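Dihydroneopterin triphosphate diphosphatase (Escherichia coli O157:H7, PDB 5U7F) probably hydrolyses dihydroneopterin triphosphate to dihydroneopterin monophosphate and pyrophosphate in folate biosynthesis, and can also cleave nucleoside triphosphates such as dATP. Local coordinates at residues 5-13 against 90-98; 36-44 against 54-62. All blocks are in the same frame, centred on the assembly; numbering follows the deposited sequence.

Contact 1 (5-13 against 90-98); sequences VYKRPVSIL and RYAPGVTRN. With SO4 (sulfate ion), chain C; SO4 (sulfate ion), chain B.
Two CH-pi contacts join Tyr6 to Ala92 and Lys7 to Tyr91. Ala92 CA sits over the centre of one face of the Tyr6 ring, 3.7 Å from the ring centroid. Pro93 continues the apolar row, with its CD 3.8 Å from Tyr6 CZ. On the next residue pair the roles reverse. Lys7 CB lies over one face of the Tyr91 ring, offset toward its rim. Beside it, Lys7 CG packs over one face of the Arg90 guanidinium. Farther along, Pro9 CB packs on Val95 CG1 at 3.8 Å.

Three direct hydrogen bonds cross the contact. Lys7 N donates to Arg90 O (2.9 Å). Arg90 NH2 donates to Val5 O at 2.6 Å, with the acceptor in the guanidinium plane. Bends at chi2 and chi3 curl the Arg90 chain back to that carbonyl. Asn98 CG stands anti to its backbone N (chi1 -178°), and its ND2 donates to Ser11 OG at 2.9 Å, close to the amide plane.

Two waters fill in the polar pattern. One links Lys7 O to Ala92 N. The other accepts a hydrogen bond from Tyr91 OH and donates to Arg8 O and Asn98 OD1.

The charged ends of Lys7 and Arg97 point to other partners. Lys7, a substrate-binding residue by similarity, reaches the sulfate that also accepts a hydrogen bond from Ser42 N. Arg97 bonds a second sulfate through NH1 and forms salt bridges with Glu80 and Glu82 of strand 72-82.

The contact is a surface junction between the N-terminal segment and the loop that enters strand 97-107. A type II turn, Ala92 to Val95, shapes that loop. Strands 10-18 and 97-107 then run parallel in the mixed Nudix sheet, and Tyr91 and Val95 touch Ile83.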
loop_
_atom_site.group_PDB
_atom_site.type_symbol
_atom_site.label_atom_id
_atom_site.label_comp_id
_atom_site.label_asym_id
_atom_site.label_seq_id
_atom_site.Cartn_x
_atom_site.Cartn_y
_atom_site.Cartn_z
ATOM N N VAL A 5 14.811 -6.913 12.840
ATOM C CA VAL A 5 15.111 -5.502 13.139
ATOM C C VAL A 5 13.815 -4.694 13.261
ATOM O O VAL A 5 12.751 -5.140 12.824
ATOM C CB VAL A 5 16.007 -4.879 12.043
ATOM C CG1 VAL A 5 15.190 -4.629 10.749
ATOM C CG2 VAL A 5 16.678 -3.612 12.536
ATOM N N TYR A 6 13.900 -3.495 13.824
ATOM C CA TYR A 6 12.718 -2.648 13.964
ATOM C C TYR A 6 12.262 -1.985 12.665
ATOM O O TYR A 6 13.041 -1.362 11.939
ATOM C CB TYR A 6 12.986 -1.583 15.021
ATOM C CG TYR A 6 13.219 -2.178 16.383
ATOM C CD1 TYR A 6 12.496 -3.288 16.801
ATOM C CD2 TYR A 6 14.163 -1.648 17.246
ATOM C CE1 TYR A 6 12.695 -3.847 18.045
ATOM C CE2 TYR A 6 14.371 -2.199 18.500
ATOM C CZ TYR A 6 13.634 -3.300 18.892
ATOM O OH TYR A 6 13.822 -3.865 20.138
ATOM N N LYS A 7 10.969 -2.132 12.390
ATOM C CA LYS A 7 10.309 -1.382 11.340
ATOM C C LYS A 7 10.303 0.124 11.693
ATOM O O LYS A 7 10.231 0.485 12.874
ATOM C CB LYS A 7 8.875 -1.869 11.156
ATOM C CG LYS A 7 8.689 -3.140 10.354
ATOM C CD LYS A 7 7.236 -3.260 9.887
ATOM C CE LYS A 7 7.111 -4.206 8.694
ATOM N NZ LYS A 7 6.107 -3.741 7.698
ATOM N N ARG A 8 10.365 1.000 10.700
ATOM C CA ARG A 8 10.297 2.441 10.987
ATOM C C ARG A 8 8.829 2.887 11.015
ATOM O O ARG A 8 8.044 2.442 10.184
ATOM C CB ARG A 8 11.079 3.244 9.947
ATOM C CG ARG A 8 12.576 2.900 9.838
ATOM C CD ARG A 8 13.480 4.160 9.841
ATOM N NE ARG A 8 12.995 5.200 8.940
ATOM C CZ ARG A 8 12.317 6.298 9.301
ATOM N NH1 ARG A 8 12.028 6.560 10.582
ATOM N NH2 ARG A 8 11.913 7.152 8.357
ATOM N N PRO A 9 8.453 3.782 11.939
ATOM C CA PRO A 9 7.051 4.222 12.029
ATOM C C PRO A 9 6.706 5.401 11.090
ATOM O O PRO A 9 5.906 6.261 11.432
ATOM C CB PRO A 9 6.925 4.633 13.478
ATOM C CG PRO A 9 8.283 5.124 13.830
ATOM C CD PRO A 9 9.248 4.288 13.075
ATOM N N VAL A 10 7.354 5.410 9.932
ATOM C CA VAL A 10 7.073 6.331 8.842
ATOM C C VAL A 10 6.940 5.447 7.609
ATOM O O VAL A 10 7.852 4.691 7.275
ATOM C CB VAL A 10 8.188 7.383 8.662
ATOM C CG1 VAL A 10 7.949 8.240 7.407
ATOM C CG2 VAL A 10 8.289 8.275 9.877
ATOM N N SER A 11 5.786 5.491 6.973
ATOM C CA SER A 11 5.489 4.550 5.896
ATOM C C SER A 11 4.770 5.230 4.724
ATOM O O SER A 11 4.387 6.409 4.793
ATOM C CB SER A 11 4.649 3.402 6.446
ATOM O OG SER A 11 3.320 3.830 6.703
ATOM N N ILE A 12 4.638 4.472 3.653
ATOM C CA ILE A 12 3.910 4.874 2.472
ATOM C C ILE A 12 2.854 3.834 2.159
ATOM O O ILE A 12 2.941 2.672 2.578
ATOM C CB ILE A 12 4.845 5.115 1.256
ATOM C CG1 ILE A 12 5.711 3.906 0.922
ATOM C CG2 ILE A 12 5.746 6.320 1.518
ATOM C CD1 ILE A 12 5.040 2.864 0.083
ATOM N N LEU A 13 1.807 4.295 1.488
ATOM C CA LEU A 13 0.727 3.451 0.995
ATOM C C LEU A 13 0.583 3.767 -0.483
ATOM O O LEU A 13 0.530 4.936 -0.838
ATOM C CB LEU A 13 -0.579 3.741 1.739
ATOM C CG LEU A 13 -1.885 3.247 1.107
ATOM C CD1 LEU A 13 -2.016 1.815 1.436
ATOM C CD2 LEU A 13 -3.069 4.028 1.634
ATOM N N ARG A 90 7.026 -5.529 16.175
ATOM C CA ARG A 90 7.977 -5.244 15.097
ATOM C C ARG A 90 8.582 -3.840 15.184
ATOM O O ARG A 90 9.462 -3.506 14.385
ATOM C CB ARG A 90 7.308 -5.366 13.718
ATOM C CG ARG A 90 6.975 -6.761 13.210
ATOM C CD ARG A 90 8.184 -7.687 13.081
ATOM N NE ARG A 90 9.429 -7.020 12.707
ATOM C CZ ARG A 90 9.817 -6.761 11.461
ATOM N NH1 ARG A 90 9.055 -7.099 10.425
ATOM N NH2 ARG A 90 10.981 -6.159 11.258
ATOM N N TYR A 91 8.040 -2.999 16.062
ATOM C CA TYR A 91 8.560 -1.626 16.210
ATOM C C TYR A 91 9.299 -1.417 17.527
ATOM O O TYR A 91 9.090 -2.128 18.511
ATOM C CB TYR A 91 7.428 -0.610 16.113
ATOM C CG TYR A 91 6.728 -0.642 14.777
ATOM C CD1 TYR A 91 5.765 -1.616 14.496
ATOM C CD2 TYR A 91 7.011 0.292 13.801
ATOM C CE1 TYR A 91 5.102 -1.644 13.280
ATOM C CE2 TYR A 91 6.357 0.267 12.585
ATOM C CZ TYR A 91 5.405 -0.706 12.326
ATOM O OH TYR A 91 4.757 -0.731 11.106
ATOM N N ALA A 92 10.142 -0.395 17.549
ATOM C CA ALA A 92 10.970 -0.130 18.715
ATOM C C ALA A 92 10.131 0.084 19.965
ATOM O O ALA A 92 8.977 0.515 19.892
ATOM C CB ALA A 92 11.855 1.074 18.458
ATOM N N PRO A 93 10.714 -0.210 21.136
ATOM C CA PRO A 93 9.951 -0.062 22.374
ATOM C C PRO A 93 9.344 1.333 22.535
ATOM O O PRO A 93 10.022 2.351 22.318
ATOM C CB PRO A 93 11.004 -0.351 23.467
ATOM C CG PRO A 93 11.952 -1.291 22.797
ATOM C CD PRO A 93 12.030 -0.837 21.365
ATOM N N GLY A 94 8.052 1.361 22.848
ATOM C CA GLY A 94 7.341 2.600 23.089
ATOM C C GLY A 94 6.703 3.185 21.842
ATOM O O GLY A 94 5.976 4.193 21.918
ATOM N N VAL A 95 7.003 2.594 20.694
ATOM C CA VAL A 95 6.430 3.057 19.424
ATOM C C VAL A 95 5.051 2.423 19.221
ATOM O O VAL A 95 4.938 1.217 19.140
ATOM C CB VAL A 95 7.328 2.701 18.224
ATOM C CG1 VAL A 95 6.610 3.008 16.919
ATOM C CG2 VAL A 95 8.622 3.497 18.267
ATOM N N THR A 96 4.026 3.256 19.155
ATOM C CA THR A 96 2.642 2.817 18.968
ATOM C C THR A 96 1.872 3.521 17.823
ATOM O O THR A 96 0.744 3.130 17.479
ATOM C CB THR A 96 1.875 3.053 20.282
ATOM O OG1 THR A 96 1.870 4.453 20.581
ATOM C CG2 THR A 96 2.514 2.301 21.443
ATOM N N ARG A 97 2.465 4.576 17.264
ATOM C CA ARG A 97 1.832 5.399 16.215
ATOM C C ARG A 97 2.611 5.278 14.919
ATOM O O ARG A 97 3.835 5.317 14.950
ATOM C CB ARG A 97 1.780 6.893 16.616
ATOM C CG ARG A 97 1.208 7.182 18.017
ATOM C CD ARG A 97 -0.268 6.857 18.109
ATOM N NE ARG A 97 -1.053 7.672 17.163
ATOM C CZ ARG A 97 -2.322 7.438 16.853
ATOM N NH1 ARG A 97 -2.969 6.433 17.412
ATOM N NH2 ARG A 97 -2.943 8.224 15.991
ATOM N N ASN A 98 1.907 5.175 13.788
ATOM C CA ASN A 98 2.543 5.120 12.476
ATOM C C ASN A 98 2.010 6.245 11.626
ATOM O O ASN A 98 0.821 6.523 11.646
ATOM C CB ASN A 98 2.307 3.792 11.762
ATOM C CG ASN A 98 3.024 3.751 10.401
ATOM O OD1 ASN A 98 4.176 3.343 10.293
ATOM N ND2 ASN A 98 2.358 4.252 9.378
HETATM S S SO4 C . 7.197 -3.230 4.668
HETATM O O1 SO4 C . 6.163 -2.733 5.591
HETATM O O2 SO4 C . 7.719 -4.487 5.210
HETATM O O3 SO4 C . 6.613 -3.427 3.328
HETATM O O4 SO4 C . 8.295 -2.274 4.585
HETATM S S SO4 B . -6.554 5.451 15.430
HETATM O O1 SO4 B . -7.300 4.924 16.575
HETATM O O2 SO4 B . -5.448 6.263 15.920
HETATM O O3 SO4 B . -6.032 4.316 14.667
HETATM O O4 SO4 B . -7.439 6.260 14.601
HETATM O O HOH W 1 10.570 1.459 15.217
HETATM O O HOH W 2 5.613 0.962 9.078
#

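Contact 2 (36-44 against 54-62); sequences WQSVTGSVE and MREVKEEVT. With CO (cobalt (II) ion), chain F; CO (cobalt (II) ion), chain E; CO (cobalt (II) ion), chain D; SO4 (sulfate ion), chain C.
Glu56 and Glu60 both leave the helix with CG anti to the carbonyl carbon (chi1 -68° and -65°), but Glu56 bends at chi2 while Glu60 stays extended. Their carboxylates thus meet the backbone of Thr40 and Gly41 around three cobalt ions. Glu60 OE2 bridges two of them, at 2.1 Å from each. Thr40 O binds one of this pair at 2.0 Å. Glu56 OE1 binds the other, and its OE2 holds the third. A sulfate oxygen, O3, also bridges the first pair. Glu117 also binds the bridged pair; the sulfate and waters complete the third ion's shell. Gly41 CA lies 3.7 Å from Glu56 CD, so strand backbone and carboxylate lie close.

Arg55 NH1 donates to Glu56 OE2 at 2.8 Å from above the carboxylate plane, which may polarise that ligand. Its NH2 makes a weak bond to Ser42 O and a salt bridge with Glu47. Away from the metals, Val39 CG2 packs on Val61 CG1 at 4.1 Å.

The contact joins Val39 and Thr40, just before the Nudix box, to the box helix presenting the metal-binding glutamates. Helix 49-61 crosses strand 36-42, which lies between strands 10-18 and 23-29; Val57 touches Val14, and Val61 touches Leu27.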
loop_
_atom_site.group_PDB
_atom_site.type_symbol
_atom_site.label_atom_id
_atom_site.label_comp_id
_atom_site.label_asym_id
_atom_site.label_seq_id
_atom_site.Cartn_x
_atom_site.Cartn_y
_atom_site.Cartn_z
ATOM N N TRP A 36 -5.890 -8.078 4.065
ATOM C CA TRP A 36 -5.651 -7.649 2.687
ATOM C C TRP A 36 -5.429 -6.131 2.587
ATOM O O TRP A 36 -6.088 -5.348 3.270
ATOM C CB TRP A 36 -6.799 -8.028 1.798
ATOM C CG TRP A 36 -7.015 -9.501 1.742
ATOM C CD1 TRP A 36 -7.463 -10.304 2.753
ATOM C CD2 TRP A 36 -6.795 -10.355 0.610
ATOM N NE1 TRP A 36 -7.544 -11.620 2.311
ATOM C CE2 TRP A 36 -7.143 -11.671 1.001
ATOM C CE3 TRP A 36 -6.332 -10.138 -0.690
ATOM C CZ2 TRP A 36 -7.036 -12.765 0.138
ATOM C CZ3 TRP A 36 -6.246 -11.234 -1.559
ATOM C CH2 TRP A 36 -6.591 -12.526 -1.130
ATOM N N GLN A 37 -4.527 -5.742 1.706
ATOM C CA GLN A 37 -4.087 -4.337 1.621
ATOM C C GLN A 37 -3.555 -3.987 0.262
ATOM O O GLN A 37 -3.188 -4.877 -0.523
ATOM C CB GLN A 37 -2.997 -4.082 2.646
ATOM C CG GLN A 37 -1.842 -5.031 2.523
ATOM C CD GLN A 37 -0.574 -4.587 3.211
ATOM O OE1 GLN A 37 0.484 -5.229 3.069
ATOM N NE2 GLN A 37 -0.666 -3.523 4.006
ATOM N N SER A 38 -3.488 -2.690 -0.028
ATOM C CA SER A 38 -2.668 -2.183 -1.110
ATOM C C SER A 38 -1.177 -2.259 -0.682
ATOM O O SER A 38 -0.847 -2.808 0.392
ATOM C CB SER A 38 -3.089 -0.733 -1.466
ATOM O OG SER A 38 -4.508 -0.603 -1.491
ATOM N N VAL A 39 -0.269 -1.793 -1.530
ATOM C CA VAL A 39 1.154 -1.820 -1.194
ATOM C C VAL A 39 1.470 -0.834 -0.051
ATOM O O VAL A 39 1.101 0.322 -0.130
ATOM C CB VAL A 39 1.996 -1.504 -2.430
ATOM C CG1 VAL A 39 3.435 -1.219 -2.083
ATOM C CG2 VAL A 39 1.925 -2.674 -3.410
ATOM N N THR A 40 2.102 -1.310 1.023
ATOM C CA THR A 40 2.578 -0.415 2.098
ATOM C C THR A 40 4.037 -0.740 2.353
ATOM O O THR A 40 4.494 -1.829 2.026
ATOM C CB THR A 40 1.778 -0.533 3.425
ATOM O OG1 THR A 40 1.996 -1.813 4.025
ATOM C CG2 THR A 40 0.302 -0.309 3.205
ATOM N N GLY A 41 4.784 0.213 2.901
ATOM C CA GLY A 41 6.154 -0.061 3.275
ATOM C C GLY A 41 6.754 1.078 4.058
ATOM O O GLY A 41 6.317 2.222 3.900
ATOM N N SER A 42 7.742 0.756 4.893
ATOM C CA SER A 42 8.493 1.770 5.651
ATOM C C SER A 42 9.388 2.622 4.759
ATOM O O SER A 42 9.975 2.134 3.795
ATOM C CB SER A 42 9.360 1.113 6.733
ATOM O OG SER A 42 8.579 0.531 7.756
ATOM N N VAL A 43 9.464 3.913 5.091
ATOM C CA VAL A 43 10.438 4.831 4.514
ATOM C C VAL A 43 11.753 4.680 5.240
ATOM O O VAL A 43 11.843 4.982 6.435
ATOM C CB VAL A 43 9.974 6.294 4.617
ATOM C CG1 VAL A 43 10.966 7.235 3.932
ATOM C CG2 VAL A 43 8.605 6.434 4.023
ATOM N N GLU A 44 12.782 4.234 4.531
ATOM C CA GLU A 44 14.077 3.994 5.163
ATOM C C GLU A 44 14.908 5.262 5.288
ATOM O O GLU A 44 14.691 6.243 4.590
ATOM C CB GLU A 44 14.872 2.953 4.382
ATOM C CG GLU A 44 14.152 1.610 4.245
ATOM C CD GLU A 44 13.865 0.936 5.592
ATOM O OE1 GLU A 44 14.544 1.267 6.586
ATOM O OE2 GLU A 44 12.961 0.074 5.661
ATOM N N MET A 54 8.093 4.031 -4.884
ATOM C CA MET A 54 8.546 3.382 -6.109
ATOM C C MET A 54 9.289 2.090 -5.776
ATOM O O MET A 54 9.101 1.080 -6.456
ATOM C CB MET A 54 9.432 4.309 -6.929
ATOM C CG MET A 54 8.639 5.239 -7.833
ATOM S SD MET A 54 9.664 5.964 -9.122
ATOM C CE MET A 54 11.055 6.577 -8.158
ATOM N N ARG A 55 10.086 2.103 -4.705
ATOM C CA ARG A 55 10.877 0.933 -4.363
ATOM C C ARG A 55 9.988 -0.219 -3.931
ATOM O O ARG A 55 10.167 -1.333 -4.396
ATOM C CB ARG A 55 11.882 1.233 -3.272
ATOM C CG ARG A 55 12.664 -0.017 -2.829
ATOM C CD ARG A 55 13.573 0.242 -1.703
ATOM N NE ARG A 55 12.941 1.056 -0.667
ATOM C CZ ARG A 55 12.100 0.595 0.247
ATOM N NH1 ARG A 55 11.794 -0.704 0.296
ATOM N NH2 ARG A 55 11.578 1.436 1.132
ATOM N N GLU A 56 9.054 0.042 -3.018
ATOM C CA GLU A 56 8.146 -0.980 -2.527
ATOM C C GLU A 56 7.257 -1.537 -3.646
ATOM O O GLU A 56 6.896 -2.701 -3.641
ATOM C CB GLU A 56 7.289 -0.409 -1.408
ATOM C CG GLU A 56 8.083 -0.089 -0.162
ATOM C CD GLU A 56 8.489 -1.333 0.671
ATOM O OE1 GLU A 56 7.884 -2.389 0.455
ATOM O OE2 GLU A 56 9.388 -1.227 1.552
ATOM N N VAL A 57 6.897 -0.705 -4.610
ATOM C CA VAL A 57 6.058 -1.185 -5.695
ATOM C C VAL A 57 6.869 -2.181 -6.534
ATOM O O VAL A 57 6.346 -3.225 -6.933
ATOM C CB VAL A 57 5.520 -0.029 -6.557
ATOM C CG1 VAL A 57 4.936 -0.552 -7.880
ATOM C CG2 VAL A 57 4.460 0.744 -5.763
ATOM N N LYS A 58 8.147 -1.864 -6.761
ATOM C CA LYS A 58 9.037 -2.794 -7.475
ATOM C C LYS A 58 9.203 -4.098 -6.682
ATOM O O LYS A 58 8.989 -5.169 -7.224
ATOM C CB LYS A 58 10.405 -2.155 -7.736
ATOM C CG LYS A 58 11.017 -2.532 -9.087
ATOM C CD LYS A 58 12.474 -2.082 -9.210
ATOM C CE LYS A 58 13.134 -2.701 -10.444
ATOM N NZ LYS A 58 14.595 -2.382 -10.555
ATOM N N GLU A 59 9.561 -3.984 -5.396
ATOM C CA GLU A 59 9.762 -5.149 -4.499
ATOM C C GLU A 59 8.524 -6.036 -4.309
ATOM O O GLU A 59 8.631 -7.265 -4.346
ATOM C CB GLU A 59 10.233 -4.686 -3.097
ATOM C CG GLU A 59 11.648 -4.084 -3.033
ATOM C CD GLU A 59 12.057 -3.599 -1.618
ATOM O OE1 GLU A 59 13.173 -3.041 -1.470
ATOM O OE2 GLU A 59 11.272 -3.792 -0.657
ATOM N N GLU A 60 7.359 -5.427 -4.097
ATOM C CA GLU A 60 6.173 -6.159 -3.675
ATOM C C GLU A 60 5.294 -6.691 -4.794
ATOM O O GLU A 60 4.631 -7.708 -4.620
ATOM C CB GLU A 60 5.319 -5.276 -2.770
ATOM C CG GLU A 60 6.063 -4.942 -1.444
ATOM C CD GLU A 60 5.176 -4.520 -0.305
ATOM O OE1 GLU A 60 3.966 -4.390 -0.518
ATOM O OE2 GLU A 60 5.712 -4.309 0.822
ATOM N N VAL A 61 5.248 -6.003 -5.927
ATOM C CA VAL A 61 4.451 -6.504 -7.025
ATOM C C VAL A 61 5.214 -6.486 -8.345
ATOM O O VAL A 61 4.604 -6.637 -9.391
ATOM C CB VAL A 61 3.128 -5.732 -7.163
ATOM C CG1 VAL A 61 2.300 -5.902 -5.886
ATOM C CG2 VAL A 61 3.365 -4.258 -7.463
ATOM N N THR A 62 6.541 -6.358 -8.285
ATOM C CA THR A 62 7.399 -6.455 -9.481
ATOM C C THR A 62 6.966 -5.549 -10.644
ATOM O O THR A 62 7.051 -5.926 -11.809
ATOM C CB THR A 62 7.456 -7.912 -10.010
ATOM O OG1 THR A 62 7.298 -8.842 -8.924
ATOM C CG2 THR A 62 8.791 -8.144 -10.704
HETATM CO CO CO F . 4.692 -3.802 2.557
HETATM CO CO CO E . 7.679 -4.134 1.532
HETATM CO CO CO D . 10.030 -2.322 3.252
HETATM S S SO4 C . 7.197 -3.230 4.668
HETATM O O1 SO4 C . 6.163 -2.733 5.591
HETATM O O2 SO4 C . 7.719 -4.487 5.210
HETATM O O3 SO4 C . 6.613 -3.427 3.328
HETATM O O4 SO4 C . 8.295 -2.274 4.585
HETATM O O HOH W 3 2.686 -3.985 1.697
HETATM O O HOH W 4 10.841 -0.492 3.992
HETATM O O HOH W 5 11.810 -2.846 2.145
HETATM O O HOH W 6 8.863 -5.099 0.029
HETATM O O HOH W 7 10.932 -3.454 5.020
HETATM O O HOH W 8 9.395 -4.024 2.385
#

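How the contacts relate
Contact 2 is buried near the centre of the chain, and contact 1 lies at the surface, with about 15 Å between their centres. Along the sequence, contact 2 is nested inside the loop closed by contact 1. Both reach the same sheet. Strands 10-18 and 36-42 are neighbours, joined by Ile12 N to Gly41 O and Val10 O to Val43 N, each 2.8 Å and probably a hydrogen bond. Contact 1 ties mostly loop to loop, plus two strand ends, by ring faces, waters and hydrogen bonds. Contact 2 sets helix on strand, with metal ligands beside packed valines. One sulfate touches both: it binds the cobalt ions of contact 2 and meets Lys7 of contact 1.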